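Local atomic coordinates of pyruvate kinase (Pyrobaculum aerophilum, PDB entry 3QTG), a protein that catalyses the last step of glycolysis, the interconversion of phosphoenolpyruvate and ADP with pyruvate and ATP, using a divalent metal cation. Residues A[376-382]-A[398-404]; A[391-395]-A[415-419]. One frame throughout, in Å; residues are numbered along the deposited sequence.

In the fold
Both contacts belong to the C-terminal alpha/beta domain of pyruvate kinase, away from the catalytic barrel's substrate and metal sites, and their centres lie about 11 Å apart. Their segments alternate along the chain: 376-382, 391-395, 398-404, 415-419. Contact 1 pairs strands 376-380 and 399-403, joined through helix 385-391; contact 2 packs the turn that leaves this helix against the entry to strand 418-422. Strand 399-403 is the common element, for it lies between 376-380 and 418-422, and Leu418 CD2 rests on Val399 CB at 3.6 Å. Together they illustrate how successive right-handed crossovers build a parallel sheet and how a connecting loop is fastened to the next strand.

Contact 1: A[376-382]-A[398-404]; sequences NILVFSM and VVYVGTP. With SO4 (sulfate ion), chain C.
The carbonyl oxygen of Gly402 takes a nearly straight hydrogen bond from Ser381 N at 3.0 Å, receives the CA-H of Phe380, and also lies over one face of the Phe380 ring, 3.4 Å from CD1. The ring reaches there because CG stands opposite the backbone N (chi1 -155°), which folds it across the neighbouring strand. Gly402 leaves room for this: a CB at its position would collide with CD1. Further along the ring, CZ meets Pro404 CD, whose neighbour CG touches Met382 SD at 3.6 Å.

The ladder is that of a parallel pair. Val379 is gripped at both ends, N to Tyr400 O and O to Gly402 N, each 2.8 Å, while Tyr400 N bonds to Ile377 O at a more bent angle of 139°. These strands are the two arms of a beta-alpha-beta crossover through helix 385-391. On the face turned to that helix, Val399 CG1 touches both Ile377 CG2 and Val379 CG2; on the other, beneath helix 428-439, Leu378 CD1 approaches Tyr400 CD2 obliquely at 4.1 Å.

At the C-terminal end of the pair, where Ser381 has just left its strand, Thr403 OG1 donates to Ser381 O at 2.9 Å, in the carbonyl plane, and thus extends the pairing through a side chain. At the other end a water bridges Ile377 N and Val398 O. Ser381 OG and Met382 N both donate to a sulfate ion, probably from the crystallisation liquor, which is also bound by backbone N-H groups of Ser383, Thr385 and Leu386 where helix 385-391 begins.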
loop_
_atom_site.group_PDB
_atom_site.type_symbol
_atom_site.label_atom_id
_atom_site.label_comp_id
_atom_site.label_asym_id
_atom_site.label_seq_id
_atom_site.Cartn_x
_atom_site.Cartn_y
_atom_site.Cartn_z
ATOM N N ASN A 376 -0.008 7.456 25.272
ATOM C CA ASN A 376 -1.417 7.580 25.645
ATOM C C ASN A 376 -2.011 8.897 25.179
ATOM O O ASN A 376 -1.331 9.933 25.163
ATOM C CB ASN A 376 -1.654 7.374 27.153
ATOM C CG ASN A 376 -1.643 5.888 27.543
ATOM O OD1 ASN A 376 -2.696 5.200 27.597
ATOM N ND2 ASN A 376 -0.445 5.370 27.756
ATOM N N ILE A 377 -3.281 8.834 24.786
ATOM C CA ILE A 377 -4.031 10.014 24.391
ATOM C C ILE A 377 -4.825 10.550 25.548
ATOM O O ILE A 377 -5.508 9.796 26.261
ATOM C CB ILE A 377 -4.962 9.744 23.182
ATOM C CG1 ILE A 377 -4.144 9.172 22.024
ATOM C CG2 ILE A 377 -5.781 11.027 22.805
ATOM C CD1 ILE A 377 -4.971 8.725 20.774
ATOM N N LEU A 378 -4.724 11.870 25.716
ATOM C CA LEU A 378 -5.493 12.620 26.694
ATOM C C LEU A 378 -6.324 13.634 25.929
ATOM O O LEU A 378 -5.813 14.271 25.025
ATOM C CB LEU A 378 -4.546 13.358 27.660
ATOM C CG LEU A 378 -3.806 12.632 28.785
ATOM C CD1 LEU A 378 -2.990 11.440 28.288
ATOM C CD2 LEU A 378 -2.879 13.643 29.495
ATOM N N VAL A 379 -7.598 13.778 26.270
ATOM C CA VAL A 379 -8.488 14.731 25.591
ATOM C C VAL A 379 -9.233 15.550 26.618
ATOM O O VAL A 379 -9.813 14.982 27.558
ATOM C CB VAL A 379 -9.616 14.030 24.748
ATOM C CG1 VAL A 379 -10.328 15.030 23.831
ATOM C CG2 VAL A 379 -9.087 12.875 23.955
ATOM N N PHE A 380 -9.260 16.870 26.430
ATOM C CA PHE A 380 -10.218 17.702 27.141
ATOM C C PHE A 380 -11.404 18.053 26.241
ATOM O O PHE A 380 -11.266 18.630 25.156
ATOM C CB PHE A 380 -9.609 18.937 27.828
ATOM C CG PHE A 380 -10.440 19.426 29.001
ATOM C CD1 PHE A 380 -10.298 18.849 30.259
ATOM C CD2 PHE A 380 -11.390 20.424 28.832
ATOM C CE1 PHE A 380 -11.073 19.282 31.346
ATOM C CE2 PHE A 380 -12.192 20.848 29.910
ATOM C CZ PHE A 380 -12.026 20.269 31.164
ATOM N N SER A 381 -12.580 17.665 26.715
ATOM C CA SER A 381 -13.764 17.637 25.890
ATOM C C SER A 381 -14.938 18.194 26.683
ATOM O O SER A 381 -15.230 17.708 27.770
ATOM C CB SER A 381 -14.025 16.190 25.461
ATOM O OG SER A 381 -14.945 16.119 24.396
ATOM N N MET A 382 -15.582 19.226 26.142
ATOM C CA MET A 382 -16.735 19.872 26.781
ATOM C C MET A 382 -18.007 19.021 26.693
ATOM O O MET A 382 -18.682 18.813 27.699
ATOM C CB MET A 382 -16.992 21.258 26.177
ATOM C CG MET A 382 -15.910 22.293 26.468
ATOM S SD MET A 382 -15.439 22.406 28.208
ATOM C CE MET A 382 -14.626 24.014 28.282
ATOM N N VAL A 398 -5.790 3.051 26.570
ATOM C CA VAL A 398 -6.761 3.915 27.248
ATOM C C VAL A 398 -6.638 5.384 26.841
ATOM O O VAL A 398 -5.541 5.895 26.671
ATOM C CB VAL A 398 -6.657 3.780 28.785
ATOM C CG1 VAL A 398 -7.531 4.819 29.490
ATOM C CG2 VAL A 398 -7.060 2.371 29.201
ATOM N N VAL A 399 -7.791 6.036 26.680
ATOM C CA VAL A 399 -7.888 7.449 26.350
ATOM C C VAL A 399 -8.496 8.149 27.554
ATOM O O VAL A 399 -9.683 7.958 27.887
ATOM C CB VAL A 399 -8.742 7.688 25.056
ATOM C CG1 VAL A 399 -8.792 9.178 24.676
ATOM C CG2 VAL A 399 -8.224 6.845 23.900
ATOM N N TYR A 400 -7.678 8.946 28.236
ATOM C CA TYR A 400 -8.152 9.729 29.379
ATOM C C TYR A 400 -8.877 10.958 28.888
ATOM O O TYR A 400 -8.337 11.727 28.077
ATOM C CB TYR A 400 -6.981 10.120 30.264
ATOM C CG TYR A 400 -6.263 8.897 30.749
ATOM C CD1 TYR A 400 -6.766 8.160 31.829
ATOM C CD2 TYR A 400 -5.122 8.438 30.096
ATOM C CE1 TYR A 400 -6.124 7.022 32.269
ATOM C CE2 TYR A 400 -4.471 7.294 30.531
ATOM C CZ TYR A 400 -4.983 6.599 31.623
ATOM O OH TYR A 400 -4.345 5.468 32.060
ATOM N N VAL A 401 -10.110 11.134 29.344
ATOM C CA VAL A 401 -10.897 12.267 28.906
ATOM C C VAL A 401 -11.290 13.098 30.107
ATOM O O VAL A 401 -11.975 12.615 30.993
ATOM C CB VAL A 401 -12.179 11.830 28.148
ATOM C CG1 VAL A 401 -12.947 13.039 27.625
ATOM C CG2 VAL A 401 -11.849 10.849 27.015
ATOM N N GLY A 402 -10.860 14.354 30.130
ATOM C CA GLY A 402 -11.306 15.276 31.144
ATOM C C GLY A 402 -12.516 15.989 30.600
ATOM O O GLY A 402 -12.530 16.370 29.422
ATOM N N THR A 403 -13.537 16.151 31.444
ATOM C CA THR A 403 -14.719 16.935 31.099
ATOM C C THR A 403 -15.278 17.688 32.328
ATOM O O THR A 403 -15.210 17.182 33.448
ATOM C CB THR A 403 -15.821 16.052 30.379
ATOM O OG1 THR A 403 -16.914 16.870 29.958
ATOM C CG2 THR A 403 -16.354 14.941 31.261
ATOM N N PRO A 404 -15.815 18.907 32.132
ATOM C CA PRO A 404 -16.456 19.574 33.296
ATOM C C PRO A 404 -17.929 19.197 33.512
ATOM O O PRO A 404 -18.572 19.700 34.435
ATOM C CB PRO A 404 -16.334 21.070 32.957
ATOM C CG PRO A 404 -16.192 21.126 31.438
ATOM C CD PRO A 404 -15.847 19.747 30.916
HETATM S S SO4 C . -15.769 18.954 22.561
HETATM O O1 SO4 C . -15.220 19.790 23.605
HETATM O O2 SO4 C . -17.123 18.548 22.959
HETATM O O3 SO4 C . -14.949 17.758 22.373
HETATM O O4 SO4 C . -15.846 19.645 21.273
HETATM O O HOH W 1 -4.634 6.219 24.115
#

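Contact 2: A[391-395]-A[415-419]; sequences AKFRP and VWALE
Ala391 CB touches Val415 CG1, 3.6 Å away, and, at roughly a right angle to it, Leu418 CD2. Beside it, Arg394 CD sits over the centre of the five-membered ring of Trp416, 3.3 Å from its centroid, as a CH-pi contact. The guanidinium lies flat on the indole but off-centre, displaced toward Trp416 CB with NH1 3.6 Å from it, planes 13° apart, in a cation-pi stack. The Pro395 ring lies beside the indole, CD 4.1 Å from Trp416 CD1.

At the polar edge, Trp416 NE1 donates to Pro395 O at 3.0 Å, with the oxygen near the ring plane. Ala391 O accepts both Arg394 N, closing a type I turn, and Arg394 NH1 at 3.0 Å, from opposite faces of its carbonyl plane. Replacing Trp416 by a leucine would probably leave Pro395 O without its N-H partner and deprive the guanidinium of the flat surface beneath it. Arg394 also bonds through NE to Gly315 O and forms a salt bridge through NH2 with Asp317 OD2, while Asp317 OD1 accepts Trp416 N. The contact thus ties the turn after helix 385-391 to the start of strand 418-422, with the loop before barrel strand 318-321 alongside.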
loop_
_atom_site.group_PDB
_atom_site.type_symbol
_atom_site.label_atom_id
_atom_site.label_comp_id
_atom_site.label_asym_id
_atom_site.label_seq_id
_atom_site.Cartn_x
_atom_site.Cartn_y
_atom_site.Cartn_z
ATOM N N ALA A 391 -12.069 7.996 19.635
ATOM C CA ALA A 391 -12.425 6.597 19.904
ATOM C C ALA A 391 -12.777 5.797 18.668
ATOM O O ALA A 391 -12.459 4.605 18.585
ATOM C CB ALA A 391 -13.556 6.499 20.940
ATOM N N LYS A 392 -13.436 6.434 17.705
ATOM C CA LYS A 392 -13.924 5.675 16.542
ATOM C C LYS A 392 -12.788 5.177 15.677
ATOM O O LYS A 392 -12.989 4.272 14.874
ATOM C CB LYS A 392 -14.927 6.469 15.706
ATOM C CG LYS A 392 -14.337 7.582 14.885
ATOM C CD LYS A 392 -15.434 8.437 14.284
ATOM C CE LYS A 392 -14.857 9.268 13.160
ATOM N NZ LYS A 392 -15.873 10.183 12.626
ATOM N N PHE A 393 -11.598 5.774 15.837
ATOM C CA PHE A 393 -10.428 5.303 15.100
ATOM C C PHE A 393 -9.701 4.239 15.873
ATOM O O PHE A 393 -8.637 3.819 15.456
ATOM C CB PHE A 393 -9.483 6.457 14.705
ATOM C CG PHE A 393 -10.092 7.396 13.698
ATOM C CD1 PHE A 393 -10.166 7.044 12.352
ATOM C CD2 PHE A 393 -10.631 8.611 14.106
ATOM C CE1 PHE A 393 -10.750 7.913 11.427
ATOM C CE2 PHE A 393 -11.196 9.474 13.201
ATOM C CZ PHE A 393 -11.248 9.122 11.852
ATOM N N ARG A 394 -10.270 3.809 17.004
ATOM C CA ARG A 394 -9.795 2.614 17.712
ATOM C C ARG A 394 -8.337 2.711 18.202
ATOM O O ARG A 394 -7.494 1.857 17.880
ATOM C CB ARG A 394 -10.049 1.340 16.880
ATOM C CG ARG A 394 -11.560 0.991 16.704
ATOM C CD ARG A 394 -12.217 0.782 18.059
ATOM N NE ARG A 394 -13.610 0.298 18.044
ATOM C CZ ARG A 394 -14.668 1.080 18.191
ATOM N NH1 ARG A 394 -14.473 2.379 18.306
ATOM N NH2 ARG A 394 -15.919 0.572 18.212
ATOM N N PRO A 395 -8.041 3.742 19.020
ATOM C CA PRO A 395 -6.703 3.780 19.661
ATOM C C PRO A 395 -6.525 2.535 20.526
ATOM O O PRO A 395 -7.515 2.019 21.068
ATOM C CB PRO A 395 -6.771 5.028 20.537
ATOM C CG PRO A 395 -8.328 5.245 20.745
ATOM C CD PRO A 395 -8.907 4.856 19.445
ATOM N N VAL A 415 -18.115 4.042 25.729
ATOM C CA VAL A 415 -17.442 4.228 24.447
ATOM C C VAL A 415 -16.044 3.577 24.535
ATOM O O VAL A 415 -15.362 3.686 25.562
ATOM C CB VAL A 415 -17.359 5.750 24.056
ATOM C CG1 VAL A 415 -16.646 5.927 22.696
ATOM C CG2 VAL A 415 -18.772 6.379 23.971
ATOM N N TRP A 416 -15.655 2.870 23.484
ATOM C CA TRP A 416 -14.323 2.241 23.336
ATOM C C TRP A 416 -13.145 3.043 23.915
ATOM O O TRP A 416 -12.918 4.186 23.523
ATOM C CB TRP A 416 -14.053 1.983 21.853
ATOM C CG TRP A 416 -12.635 1.572 21.543
ATOM C CD1 TRP A 416 -11.576 2.406 21.259
ATOM C CD2 TRP A 416 -12.122 0.235 21.468
ATOM N NE1 TRP A 416 -10.458 1.677 21.017
ATOM C CE2 TRP A 416 -10.744 0.342 21.146
ATOM C CE3 TRP A 416 -12.693 -1.043 21.632
ATOM C CZ2 TRP A 416 -9.906 -0.783 20.982
ATOM C CZ3 TRP A 416 -11.855 -2.186 21.472
ATOM C CH2 TRP A 416 -10.469 -2.030 21.142
ATOM N N ALA A 417 -12.414 2.418 24.833
ATOM C CA ALA A 417 -11.118 2.890 25.396
ATOM C C ALA A 417 -11.180 4.086 26.324
ATOM O O ALA A 417 -10.184 4.399 26.991
ATOM C CB ALA A 417 -10.043 3.123 24.281
ATOM N N LEU A 418 -12.319 4.775 26.364
ATOM C CA LEU A 418 -12.389 6.050 27.071
ATOM C C LEU A 418 -12.434 5.882 28.570
ATOM O O LEU A 418 -13.206 5.064 29.108
ATOM C CB LEU A 418 -13.570 6.914 26.605
ATOM C CG LEU A 418 -13.679 7.251 25.111
ATOM C CD1 LEU A 418 -14.735 8.309 24.936
ATOM C CD2 LEU A 418 -12.331 7.699 24.513
ATOM N N GLU A 419 -11.596 6.663 29.241
ATOM C CA GLU A 419 -11.674 6.776 30.694
ATOM C C GLU A 419 -12.045 8.204 31.095
ATOM O O GLU A 419 -11.181 9.077 31.192
ATOM C CB GLU A 419 -10.402 6.311 31.402
ATOM C CG GLU A 419 -10.729 5.903 32.835
ATOM C CD GLU A 419 -9.517 5.814 33.722
ATOM O OE1 GLU A 419 -9.493 6.519 34.754
ATOM O OE2 GLU A 419 -8.586 5.054 33.385
#